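Sulfotransferase (Mycobacterium tuberculosis, PDB 2ZQ5) is probably a sulfotransferase that moves a sulfuryl group from the nucleotide donor PAPS to an acceptor, although its physiological acceptor is not established. Local coordinates at residues R214-I219 against W228-P233; D240-M243 against D248-V251; T260-M265 against D288-W293. All coordinates share one frame; numbering follows the deposited sequence.

Following the chain from the N terminus, helix 206-219 comes first. Interaction 1 folds its end back onto strand 227-231, closing a loop of eight residues. Interaction 2 follows directly: helix 239-245 turns through four residues and lies against the start of strand 250-255. Interaction 3 closes the longest excursion, 22 residues, and pairs helices 262-272 and 282-304, the first of which follows strand 250-255. The three are in series, neither nesting nor crossing. Interactions 1 and 2 reach the same parallel sheet, their centres about 12 Å apart. Interaction 3 lies beyond the chain's centre from interaction 1, yet Pro233 CB meets Trp293 CH2 at 3.8 Å.

Interaction 1 of 3, residues R214-I219 against W228-P233; sequences RNLQLI and WVLKNP
Leu216 covers one face of the Trp228 indole. Its CD2 methyl stands 3.6 Å from the centroid of the six-membered ring and only 7° off the ring normal, a clean CH-pi contact. The other branch, CD1, reaches the five-membered ring side, 4.0 Å from Trp228 CD2, and Leu216 CB lies by the NE1-CE2 side of the indole, 3.8 Å from Trp228 CE2. A chi1 of -65° sets CG opposite the carbonyl carbon, beside the backbone N, and chi2 of -165° then spreads the two methyls over the indole. Even the helix backbone joins in: Leu216 O is 3.4 Å from Trp228 CZ2. Ile219, three residues further along the helix, meets the same indole differently. Its CG2 lies in the ring plane at the edge, 3.9 Å from Trp228 CH2. Two residues along the strand, Leu230 CD1 touches Leu216 CD2 at 4.0 Å, so that methyl is shared between indole and leucine. All four residues are buried. Beyond them, Lys231 NZ bonds Thr104 and Thr105 and pairs with Glu173. This is helix-on-sheet packing in the sulfotransferase fold, a parallel sheet of the P-loop NTPase clan.

Interaction 2 of 3, residues D240-M243 against D248-V251; sequences DALM and DALV
Leu242 lays its CD2 methyl against the CB of Ala249, 3.6 Å away, the closest approach between segments 240-243 and 248-251; Ala249 sits just ahead of strand 250-255. The two belong to a beta-alpha-beta crossover: strand 227-231 leads through the helices to strand 250-255, parallel to it, with strand 94-97 lying between them in the sheet. The turn joining helix to strand is only four residues long, and the contact folds it shut with apolar groups. Leu242 leaves the helix toward the strand, and with CG opposite the backbone N (chi1 -171°) its CD2 reaches Ala249. Met243 comes at Ala249 by another path. Its chain is coiled: chi1 of -61° and chi2 of -56° fold the sulfur round toward Ala249, and SD ends 4.2 Å from Ala249 CB. The small alanine methyl therefore serves both side chains.

Phe95 of strand 94-97 touches both Leu242 and Ala249, closing the sheet side of this patch, while Phe300 of helix 282-304 packs on Val251. At the more exposed fringe the ends are held by polar bonds: Asp240 OD1 pairs with Lys306 NZ, and Asp248 OD2 accepts from the backbone N of Arg92. Further along the strand the fit is looser, with Leu242 CD2 standing 4.4 Å from Val251 CG2.

Interaction 3 of 3, residues T260-M265 against D288-W293; sequences TIMASM and DAMDTW
Met265 pushes its terminal methyl onto one face of the Trp293 indole, and here the packing is tight: CE is 3.6 Å from NE1 of Trp293. The 3.2 Å from Met265 CE to Trp293 CD1 is unusually short for two carbons and may be partly a matter of modelling. The sulfur stays back, with Met265 SD 5.4 Å from the centroid of the five-membered ring and 32° off its normal, a Met-aromatic contact in which the methyl does the touching. A bend at chi3 of 62° turns CE toward the indole. The indole is flanked on opposite faces, by Met265 CE at the CD1 rim and by Thr292 CG2 over the fused bond.

The two helices belong to the connection between parallel strands 250-255 and 312-316 of the sulfotransferase sheet. Arg256 and Ser264 have the spacing of the family motif that grips the 3'-phosphate of PAPS in relatives, so helix 262-272 probably borders the donor site.

Toward the start of helix 262-272 the contact slackens. Met262 SD lies 3.8 Å from Ala289 CB, and its folded chain brings CE 4.0 Å from Met290 SD, the two methionines meeting at about a right angle. Val377 and Arg380 of helix 374-380 also touch Met290. Ala289 is partly exposed, as are Asp288 and Asp291 of the same helix; Asp291 OD2 forms a salt bridge with Arg295 NH2.

Interaction 1 of 3, residues R214-I219 against W228-P233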
# COMPACT_ATOMS: atom_id res chain seq x y z
N ARG A 214 14.63 -4.89 0.95
CA ARG A 214 15.28 -5.50 2.11
C ARG A 214 14.23 -6.20 2.96
O ARG A 214 14.49 -7.25 3.55
CB ARG A 214 16.01 -4.45 2.95
CG ARG A 214 17.24 -3.84 2.29
CD ARG A 214 18.03 -3.01 3.29
NE ARG A 214 18.41 -3.82 4.45
CZ ARG A 214 19.03 -3.34 5.53
NH1 ARG A 214 19.34 -2.05 5.60
NH2 ARG A 214 19.34 -4.15 6.53
N ASN A 215 13.04 -5.62 3.04
CA ASN A 215 11.97 -6.23 3.81
C ASN A 215 11.43 -7.49 3.12
O ASN A 215 11.06 -8.45 3.79
CB ASN A 215 10.85 -5.23 4.10
CG ASN A 215 11.08 -4.49 5.40
OD1 ASN A 215 11.32 -5.11 6.44
ND2 ASN A 215 10.99 -3.16 5.36
N LEU A 216 11.40 -7.50 1.79
CA LEU A 216 10.94 -8.69 1.08
C LEU A 216 11.96 -9.81 1.29
O LEU A 216 11.59 -10.97 1.45
CB LEU A 216 10.77 -8.43 -0.42
CG LEU A 216 9.70 -7.42 -0.85
CD1 LEU A 216 9.44 -7.58 -2.34
CD2 LEU A 216 8.40 -7.65 -0.08
N GLN A 217 13.25 -9.46 1.29
CA GLN A 217 14.31 -10.44 1.50
C GLN A 217 14.16 -11.07 2.88
O GLN A 217 14.34 -12.28 3.04
CB GLN A 217 15.69 -9.77 1.43
CG GLN A 217 16.13 -9.34 0.05
CD GLN A 217 17.49 -8.67 0.08
OE1 GLN A 217 17.69 -7.68 0.79
NE2 GLN A 217 18.44 -9.20 -0.68
N LEU A 218 13.85 -10.25 3.88
CA LEU A 218 13.68 -10.71 5.25
C LEU A 218 12.45 -11.59 5.40
O LEU A 218 12.53 -12.72 5.88
CB LEU A 218 13.57 -9.51 6.18
CG LEU A 218 13.08 -9.79 7.61
CD1 LEU A 218 14.18 -10.51 8.39
CD2 LEU A 218 12.70 -8.48 8.28
N ILE A 219 11.29 -11.06 5.00
CA ILE A 219 10.05 -11.80 5.12
C ILE A 219 10.06 -13.07 4.28
O ILE A 219 9.49 -14.09 4.68
CB ILE A 219 8.85 -10.90 4.74
CG1 ILE A 219 8.77 -9.73 5.71
CG2 ILE A 219 7.55 -11.72 4.75
CD1 ILE A 219 7.78 -8.65 5.31
N TRP A 228 7.73 -13.26 -5.66
CA TRP A 228 6.96 -12.29 -4.90
C TRP A 228 5.88 -11.66 -5.76
O TRP A 228 6.06 -11.42 -6.96
CB TRP A 228 7.87 -11.18 -4.36
CG TRP A 228 8.43 -11.45 -3.00
CD1 TRP A 228 9.66 -11.96 -2.70
CD2 TRP A 228 7.77 -11.22 -1.75
NE1 TRP A 228 9.81 -12.05 -1.34
CE2 TRP A 228 8.67 -11.60 -0.73
CE3 TRP A 228 6.51 -10.72 -1.40
CZ2 TRP A 228 8.34 -11.51 0.62
CZ3 TRP A 228 6.18 -10.63 -0.05
CH2 TRP A 228 7.10 -11.02 0.95
N VAL A 229 4.74 -11.40 -5.13
CA VAL A 229 3.61 -10.74 -5.77
C VAL A 229 3.25 -9.59 -4.85
O VAL A 229 2.98 -9.79 -3.66
CB VAL A 229 2.39 -11.68 -5.90
CG1 VAL A 229 1.23 -10.92 -6.53
CG2 VAL A 229 2.75 -12.90 -6.75
N LEU A 230 3.28 -8.37 -5.39
CA LEU A 230 2.99 -7.17 -4.62
C LEU A 230 1.85 -6.38 -5.25
O LEU A 230 1.55 -6.53 -6.43
CB LEU A 230 4.22 -6.25 -4.59
CG LEU A 230 5.58 -6.71 -4.06
CD1 LEU A 230 5.40 -7.34 -2.69
CD2 LEU A 230 6.22 -7.71 -5.03
N LYS A 231 1.21 -5.54 -4.44
CA LYS A 231 0.15 -4.67 -4.94
C LYS A 231 0.11 -3.40 -4.11
O LYS A 231 0.13 -3.45 -2.88
CB LYS A 231 -1.22 -5.37 -4.90
CG LYS A 231 -2.32 -4.59 -5.64
CD LYS A 231 -3.13 -3.68 -4.73
CE LYS A 231 -4.18 -4.48 -3.96
NZ LYS A 231 -5.23 -3.61 -3.36
N ASN A 232 0.06 -2.25 -4.78
CA ASN A 232 0.02 -0.98 -4.07
C ASN A 232 -0.14 0.20 -5.03
O ASN A 232 0.39 0.18 -6.14
CB ASN A 232 1.31 -0.78 -3.27
CG ASN A 232 1.15 0.25 -2.17
OD1 ASN A 232 0.24 0.16 -1.35
ND2 ASN A 232 2.06 1.22 -2.14
N PRO A 233 -0.88 1.24 -4.61
CA PRO A 233 -1.07 2.40 -5.48
C PRO A 233 0.23 3.18 -5.75
O PRO A 233 0.35 3.84 -6.78
CB PRO A 233 -2.07 3.25 -4.70
CG PRO A 233 -2.91 2.22 -4.01
CD PRO A 233 -1.87 1.24 -3.51

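Interaction 2 of 3, residues D240-M243 against D248-V251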
# COMPACT_ATOMS: atom_id res chain seq x y z
N ASP A 240 9.97 4.43 -11.70
CA ASP A 240 11.42 4.47 -11.91
C ASP A 240 12.16 3.85 -10.73
O ASP A 240 13.12 3.11 -10.93
CB ASP A 240 11.92 5.91 -12.13
CG ASP A 240 11.46 6.49 -13.46
OD1 ASP A 240 11.43 5.76 -14.47
OD2 ASP A 240 11.14 7.70 -13.49
N ALA A 241 11.70 4.12 -9.51
CA ALA A 241 12.34 3.56 -8.33
C ALA A 241 12.11 2.05 -8.30
O ALA A 241 13.00 1.28 -7.93
CB ALA A 241 11.77 4.20 -7.06
N LEU A 242 10.92 1.64 -8.70
CA LEU A 242 10.57 0.24 -8.74
C LEU A 242 11.50 -0.51 -9.69
O LEU A 242 12.09 -1.52 -9.33
CB LEU A 242 9.10 0.09 -9.17
CG LEU A 242 8.43 -1.29 -9.08
CD1 LEU A 242 6.92 -1.09 -9.15
CD2 LEU A 242 8.91 -2.20 -10.20
N MET A 243 11.65 0.01 -10.91
CA MET A 243 12.51 -0.64 -11.89
C MET A 243 13.99 -0.58 -11.51
O MET A 243 14.75 -1.49 -11.83
CB MET A 243 12.31 -0.02 -13.28
CG MET A 243 10.89 -0.16 -13.82
SD MET A 243 10.30 -1.88 -13.89
CE MET A 243 10.93 -2.38 -15.48
N ASP A 248 14.06 -6.52 -13.31
CA ASP A 248 13.33 -7.56 -14.04
C ASP A 248 11.87 -7.69 -13.62
O ASP A 248 11.24 -8.71 -13.88
CB ASP A 248 14.03 -8.90 -13.84
CG ASP A 248 14.09 -9.32 -12.38
OD1 ASP A 248 13.70 -8.51 -11.51
OD2 ASP A 248 14.54 -10.45 -12.09
N ALA A 249 11.33 -6.65 -12.99
CA ALA A 249 9.95 -6.69 -12.53
C ALA A 249 8.91 -6.88 -13.63
O ALA A 249 9.10 -6.44 -14.77
CB ALA A 249 9.62 -5.43 -11.73
N LEU A 250 7.81 -7.53 -13.26
CA LEU A 250 6.69 -7.76 -14.16
C LEU A 250 5.58 -6.91 -13.56
O LEU A 250 5.11 -7.17 -12.45
CB LEU A 250 6.30 -9.24 -14.16
CG LEU A 250 7.45 -10.20 -14.50
CD1 LEU A 250 6.96 -11.63 -14.41
CD2 LEU A 250 7.97 -9.89 -15.91
N VAL A 251 5.17 -5.88 -14.29
CA VAL A 251 4.16 -4.94 -13.79
C VAL A 251 2.82 -5.07 -14.49
O VAL A 251 2.74 -5.04 -15.72
CB VAL A 251 4.67 -3.50 -13.94
CG1 VAL A 251 3.70 -2.53 -13.31
CG2 VAL A 251 6.05 -3.37 -13.31

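Interaction 3 of 3, residues T260-M265 against D288-W293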
# COMPACT_ATOMS: atom_id res chain seq x y z
N THR A 260 -16.34 6.51 -13.67
CA THR A 260 -17.28 5.53 -13.14
C THR A 260 -16.94 5.07 -11.72
O THR A 260 -17.71 4.32 -11.12
CB THR A 260 -17.37 4.27 -14.04
OG1 THR A 260 -16.14 3.55 -14.00
CG2 THR A 260 -17.69 4.66 -15.47
N ILE A 261 -15.81 5.51 -11.19
CA ILE A 261 -15.41 5.12 -9.84
C ILE A 261 -15.01 6.27 -8.91
O ILE A 261 -14.87 6.06 -7.70
CB ILE A 261 -14.24 4.10 -9.85
CG1 ILE A 261 -13.05 4.66 -10.64
CG2 ILE A 261 -14.71 2.78 -10.45
CD1 ILE A 261 -11.80 3.82 -10.53
N MET A 262 -14.83 7.47 -9.45
CA MET A 262 -14.41 8.61 -8.63
C MET A 262 -15.33 8.85 -7.43
O MET A 262 -14.84 9.08 -6.32
CB MET A 262 -14.32 9.88 -9.49
CG MET A 262 -13.84 11.13 -8.73
SD MET A 262 -12.28 10.96 -7.80
CE MET A 262 -11.09 10.93 -9.12
N ALA A 263 -16.64 8.80 -7.62
CA ALA A 263 -17.54 9.02 -6.49
C ALA A 263 -17.33 7.95 -5.43
O ALA A 263 -17.29 8.25 -4.23
CB ALA A 263 -19.00 9.01 -6.97
N SER A 264 -17.20 6.70 -5.87
CA SER A 264 -16.99 5.57 -4.96
C SER A 264 -15.68 5.73 -4.19
O SER A 264 -15.61 5.45 -3.00
CB SER A 264 -16.97 4.26 -5.75
OG SER A 264 -16.76 3.15 -4.90
N MET A 265 -14.65 6.20 -4.89
CA MET A 265 -13.35 6.41 -4.28
C MET A 265 -13.44 7.46 -3.18
O MET A 265 -12.89 7.29 -2.09
CB MET A 265 -12.34 6.86 -5.34
CG MET A 265 -12.04 5.81 -6.39
SD MET A 265 -11.18 6.49 -7.82
CE MET A 265 -9.68 7.06 -7.06
N ASP A 288 -8.90 16.82 -3.92
CA ASP A 288 -7.66 16.13 -3.61
C ASP A 288 -7.52 14.81 -4.38
O ASP A 288 -6.44 14.49 -4.87
CB ASP A 288 -7.55 15.87 -2.10
CG ASP A 288 -7.37 17.15 -1.30
OD1 ASP A 288 -7.25 18.24 -1.91
OD2 ASP A 288 -7.33 17.08 -0.05
N ALA A 289 -8.62 14.07 -4.51
CA ALA A 289 -8.58 12.79 -5.23
C ALA A 289 -8.34 13.01 -6.72
O ALA A 289 -7.61 12.25 -7.36
CB ALA A 289 -9.89 12.03 -5.02
N MET A 290 -8.95 14.05 -7.28
CA MET A 290 -8.76 14.35 -8.69
C MET A 290 -7.29 14.62 -8.95
O MET A 290 -6.73 14.17 -9.96
CB MET A 290 -9.60 15.57 -9.09
CG MET A 290 -11.10 15.30 -9.18
SD MET A 290 -11.59 14.57 -10.76
CE MET A 290 -11.68 16.04 -11.78
N ASP A 291 -6.65 15.36 -8.05
CA ASP A 291 -5.24 15.69 -8.20
C ASP A 291 -4.34 14.47 -8.02
O ASP A 291 -3.52 14.15 -8.88
CB ASP A 291 -4.83 16.77 -7.20
CG ASP A 291 -3.34 17.03 -7.21
OD1 ASP A 291 -2.79 17.31 -8.29
OD2 ASP A 291 -2.72 16.94 -6.13
N THR A 292 -4.51 13.78 -6.89
CA THR A 292 -3.69 12.61 -6.59
C THR A 292 -3.68 11.54 -7.66
O THR A 292 -2.61 11.15 -8.14
CB THR A 292 -4.15 11.95 -5.27
OG1 THR A 292 -3.95 12.85 -4.19
CG2 THR A 292 -3.37 10.66 -5.01
N TRP A 293 -4.86 11.07 -8.06
CA TRP A 293 -4.92 10.00 -9.04
C TRP A 293 -4.65 10.37 -10.48
O TRP A 293 -4.23 9.51 -11.26
CB TRP A 293 -6.25 9.26 -8.87
CG TRP A 293 -6.37 8.77 -7.45
CD1 TRP A 293 -7.28 9.18 -6.52
CD2 TRP A 293 -5.44 7.93 -6.76
NE1 TRP A 293 -6.97 8.65 -5.28
CE2 TRP A 293 -5.84 7.88 -5.40
CE3 TRP A 293 -4.29 7.22 -7.15
CZ2 TRP A 293 -5.14 7.16 -4.44
CZ3 TRP A 293 -3.60 6.49 -6.19
CH2 TRP A 293 -4.02 6.47 -4.85